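Local coordinates for protein amidase (Bacillus anthracis, PDB 5EWQ) that probably hydrolyses carboxylic amides to the acid and ammonia, as a member of the amidase signature family of serine hydrolases, at residues A[113-125]-A[211-223]. Numbering follows the deposited sequence.
Sequences NLYGIPVVVKDNV and VVAADFAPLAVGT
Val120 pairs with Ala220 in a parallel bridge between strands 118-122 and 219-223, whose axes approach to 4.6 Å at an angle of 15°. Val221 N donates to Val120 O at 2.9 Å, and Val120 N reaches Leu219 O in a straight but weak bond. Ala220 CA also lies against Val120 O, in a bent CA-H...O contact.

Apolar side chains fill both faces of the pair. On one face, Val221 CG2 packs against Val119 CG1 and, at 3.9 Å, Val121 CG1; Val121 and Val221 lie side by side, pointing the same way. On the other, Val120 spreads its branches: CG2 meets Ala217 CB at 3.7 Å, while CG1 turns to Val211 CG1 on helix 206-213. Near the N-terminal ends of the two strands the side chains of Pro118 and Pro218 cross at about a right angle, and Leu219 CD1 abuts Leu114 CD2.

Polar groups gather at the far end. Lys122 runs out fully extended, with CG anti to the backbone N (chi1 -162°), and its NZ reaches Thr223 OG1 at 2.9 Å. Asn124 ND2 donates to the same OG1 at 3.2 Å, roughly at right angles to the lysine bond, with the oxygen close to its amide plane. Ser204 and Ser205 also bond Lys122 NZ, fixing this buried nitrogen. A lysine at a strand end beside serines of a glycine- and serine-rich loop is consistent with the Ser-cisSer-Lys catalytic site of the amidase signature fold, built on a mixed beta-sheet core.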
# COMPACT_ATOMS: atom_id res chain seq x y z
N ASN A 113 5.18 -18.89 5.49
CA ASN A 113 4.35 -18.81 4.29
C ASN A 113 4.93 -17.86 3.25
O ASN A 113 4.55 -17.90 2.08
CB ASN A 113 2.93 -18.36 4.65
CG ASN A 113 2.12 -19.46 5.31
OD1 ASN A 113 2.16 -20.62 4.89
ND2 ASN A 113 1.38 -19.11 6.35
N LEU A 114 5.86 -17.01 3.69
CA LEU A 114 6.44 -15.99 2.83
C LEU A 114 7.70 -16.45 2.11
O LEU A 114 8.26 -15.72 1.30
CB LEU A 114 6.75 -14.74 3.65
CG LEU A 114 5.55 -14.01 4.23
CD1 LEU A 114 5.98 -13.02 5.29
CD2 LEU A 114 4.80 -13.30 3.12
N TYR A 115 8.14 -17.67 2.41
CA TYR A 115 9.37 -18.19 1.83
C TYR A 115 9.28 -18.30 0.31
O TYR A 115 8.39 -18.96 -0.22
CB TYR A 115 9.72 -19.56 2.42
CG TYR A 115 11.05 -20.10 1.96
CD1 TYR A 115 12.22 -19.79 2.64
CD2 TYR A 115 11.15 -20.91 0.83
CE1 TYR A 115 13.44 -20.27 2.22
CE2 TYR A 115 12.36 -21.39 0.40
CZ TYR A 115 13.51 -21.07 1.09
OH TYR A 115 14.73 -21.56 0.67
N GLY A 116 10.21 -17.64 -0.38
CA GLY A 116 10.27 -17.70 -1.83
C GLY A 116 9.28 -16.79 -2.52
O GLY A 116 9.30 -16.65 -3.75
N ILE A 117 8.41 -16.16 -1.74
CA ILE A 117 7.39 -15.27 -2.29
C ILE A 117 7.97 -13.90 -2.65
O ILE A 117 8.51 -13.21 -1.79
CB ILE A 117 6.22 -15.07 -1.31
CG1 ILE A 117 5.57 -16.42 -0.98
CG2 ILE A 117 5.20 -14.11 -1.89
CD1 ILE A 117 5.00 -17.13 -2.18
N PRO A 118 7.85 -13.52 -3.93
CA PRO A 118 8.29 -12.19 -4.39
C PRO A 118 7.38 -11.09 -3.85
O PRO A 118 6.16 -11.23 -3.88
CB PRO A 118 8.19 -12.30 -5.91
CG PRO A 118 7.16 -13.35 -6.15
CD PRO A 118 7.33 -14.34 -5.04
N VAL A 119 7.98 -10.02 -3.34
CA VAL A 119 7.22 -8.90 -2.80
C VAL A 119 7.64 -7.59 -3.46
O VAL A 119 8.82 -7.34 -3.66
CB VAL A 119 7.39 -8.77 -1.27
CG1 VAL A 119 6.50 -7.67 -0.71
CG2 VAL A 119 7.09 -10.10 -0.59
N VAL A 120 6.66 -6.76 -3.81
CA VAL A 120 6.94 -5.45 -4.40
C VAL A 120 6.69 -4.34 -3.39
O VAL A 120 5.56 -4.14 -2.95
CB VAL A 120 6.09 -5.20 -5.66
CG1 VAL A 120 6.24 -3.75 -6.11
CG2 VAL A 120 6.49 -6.15 -6.77
N VAL A 121 7.75 -3.63 -3.02
CA VAL A 121 7.63 -2.54 -2.06
C VAL A 121 7.47 -1.20 -2.77
O VAL A 121 7.85 -1.06 -3.93
CB VAL A 121 8.85 -2.48 -1.12
CG1 VAL A 121 8.97 -3.78 -0.32
CG2 VAL A 121 10.12 -2.22 -1.91
N LYS A 122 6.90 -0.23 -2.07
CA LYS A 122 6.68 1.10 -2.63
C LYS A 122 8.01 1.77 -2.95
O LYS A 122 9.04 1.44 -2.35
CB LYS A 122 5.86 1.95 -1.65
CG LYS A 122 5.21 3.18 -2.27
CD LYS A 122 4.28 3.85 -1.26
CE LYS A 122 3.55 5.03 -1.88
NZ LYS A 122 2.60 5.66 -0.92
N ASP A 123 8.00 2.70 -3.89
CA ASP A 123 9.22 3.33 -4.39
C ASP A 123 9.93 4.18 -3.33
O ASP A 123 11.05 4.64 -3.54
CB ASP A 123 8.91 4.19 -5.62
CG ASP A 123 10.16 4.68 -6.33
OD1 ASP A 123 10.77 3.88 -7.07
OD2 ASP A 123 10.52 5.86 -6.16
N ASN A 124 9.28 4.38 -2.19
CA ASN A 124 9.87 5.14 -1.10
C ASN A 124 10.45 4.24 -0.00
O ASN A 124 10.71 4.70 1.11
CB ASN A 124 8.85 6.10 -0.50
CG ASN A 124 7.65 5.39 0.11
OD1 ASN A 124 7.47 4.19 -0.08
ND2 ASN A 124 6.83 6.13 0.84
N VAL A 125 10.64 2.96 -0.33
CA VAL A 125 11.18 2.00 0.63
C VAL A 125 12.60 1.59 0.25
O VAL A 125 12.86 1.20 -0.89
CB VAL A 125 10.29 0.75 0.72
CG1 VAL A 125 10.84 -0.22 1.75
CG2 VAL A 125 8.86 1.14 1.05
N VAL A 211 0.08 -3.85 -8.81
CA VAL A 211 0.91 -5.04 -8.98
C VAL A 211 0.21 -6.30 -8.48
O VAL A 211 0.45 -7.39 -8.99
CB VAL A 211 2.26 -4.89 -8.26
CG1 VAL A 211 3.13 -3.86 -8.96
CG2 VAL A 211 2.06 -4.52 -6.80
N VAL A 212 -0.65 -6.16 -7.48
CA VAL A 212 -1.40 -7.30 -6.96
C VAL A 212 -2.74 -7.43 -7.68
O VAL A 212 -3.32 -8.51 -7.74
CB VAL A 212 -1.63 -7.19 -5.44
CG1 VAL A 212 -0.33 -7.40 -4.69
CG2 VAL A 212 -2.26 -5.85 -5.08
N ALA A 213 -3.23 -6.32 -8.22
CA ALA A 213 -4.48 -6.33 -8.97
C ALA A 213 -4.29 -6.98 -10.34
O ALA A 213 -5.13 -7.75 -10.79
CB ALA A 213 -5.02 -4.92 -9.13
N ALA A 214 -3.17 -6.66 -10.98
CA ALA A 214 -2.88 -7.18 -12.32
C ALA A 214 -1.99 -8.42 -12.25
O ALA A 214 -1.45 -8.85 -13.27
CB ALA A 214 -2.22 -6.10 -13.17
N ASP A 215 -1.84 -8.97 -11.05
CA ASP A 215 -1.03 -10.16 -10.81
C ASP A 215 0.41 -9.99 -11.29
O ASP A 215 0.96 -10.87 -11.96
CB ASP A 215 -1.66 -11.38 -11.48
CG ASP A 215 -2.96 -11.80 -10.82
OD1 ASP A 215 -4.02 -11.28 -11.22
OD2 ASP A 215 -2.92 -12.65 -9.91
N PHE A 216 1.02 -8.86 -10.95
CA PHE A 216 2.43 -8.63 -11.21
C PHE A 216 3.24 -9.11 -10.01
O PHE A 216 4.47 -9.20 -10.07
CB PHE A 216 2.71 -7.15 -11.50
CG PHE A 216 2.05 -6.64 -12.74
CD1 PHE A 216 1.73 -7.50 -13.78
CD2 PHE A 216 1.76 -5.29 -12.88
CE1 PHE A 216 1.12 -7.02 -14.93
CE2 PHE A 216 1.15 -4.81 -14.02
CZ PHE A 216 0.83 -5.68 -15.05
N ALA A 217 2.53 -9.40 -8.93
CA ALA A 217 3.14 -9.86 -7.68
C ALA A 217 2.06 -10.41 -6.75
O ALA A 217 0.92 -9.97 -6.80
CB ALA A 217 3.89 -8.72 -7.01
N PRO A 218 2.43 -11.39 -5.91
CA PRO A 218 1.46 -11.95 -4.96
C PRO A 218 1.13 -10.96 -3.85
O PRO A 218 -0.02 -10.82 -3.46
CB PRO A 218 2.18 -13.18 -4.39
CG PRO A 218 3.37 -13.40 -5.27
CD PRO A 218 3.73 -12.05 -5.80
N LEU A 219 2.16 -10.28 -3.35
CA LEU A 219 2.02 -9.33 -2.25
C LEU A 219 2.70 -8.01 -2.56
O LEU A 219 3.56 -7.94 -3.44
CB LEU A 219 2.58 -9.94 -0.96
CG LEU A 219 2.00 -11.29 -0.56
CD1 LEU A 219 2.73 -11.85 0.64
CD2 LEU A 219 0.52 -11.15 -0.26
N ALA A 220 2.33 -6.97 -1.83
CA ALA A 220 2.92 -5.65 -2.03
C ALA A 220 2.92 -4.83 -0.75
O ALA A 220 2.08 -5.02 0.13
CB ALA A 220 2.18 -4.91 -3.13
N VAL A 221 3.87 -3.90 -0.65
CA VAL A 221 3.98 -3.03 0.51
C VAL A 221 3.68 -1.58 0.14
O VAL A 221 4.26 -1.04 -0.80
CB VAL A 221 5.39 -3.11 1.15
CG1 VAL A 221 5.49 -2.14 2.31
CG2 VAL A 221 5.69 -4.53 1.59
N GLY A 222 2.77 -0.96 0.88
CA GLY A 222 2.43 0.43 0.65
C GLY A 222 2.61 1.26 1.90
O GLY A 222 2.78 0.73 3.00
N THR A 223 2.59 2.58 1.74
CA THR A 223 2.70 3.50 2.87
C THR A 223 1.49 4.41 2.91
O THR A 223 0.89 4.71 1.87
CB THR A 223 3.98 4.35 2.80
OG1 THR A 223 3.90 5.25 1.69
CG2 THR A 223 5.21 3.47 2.65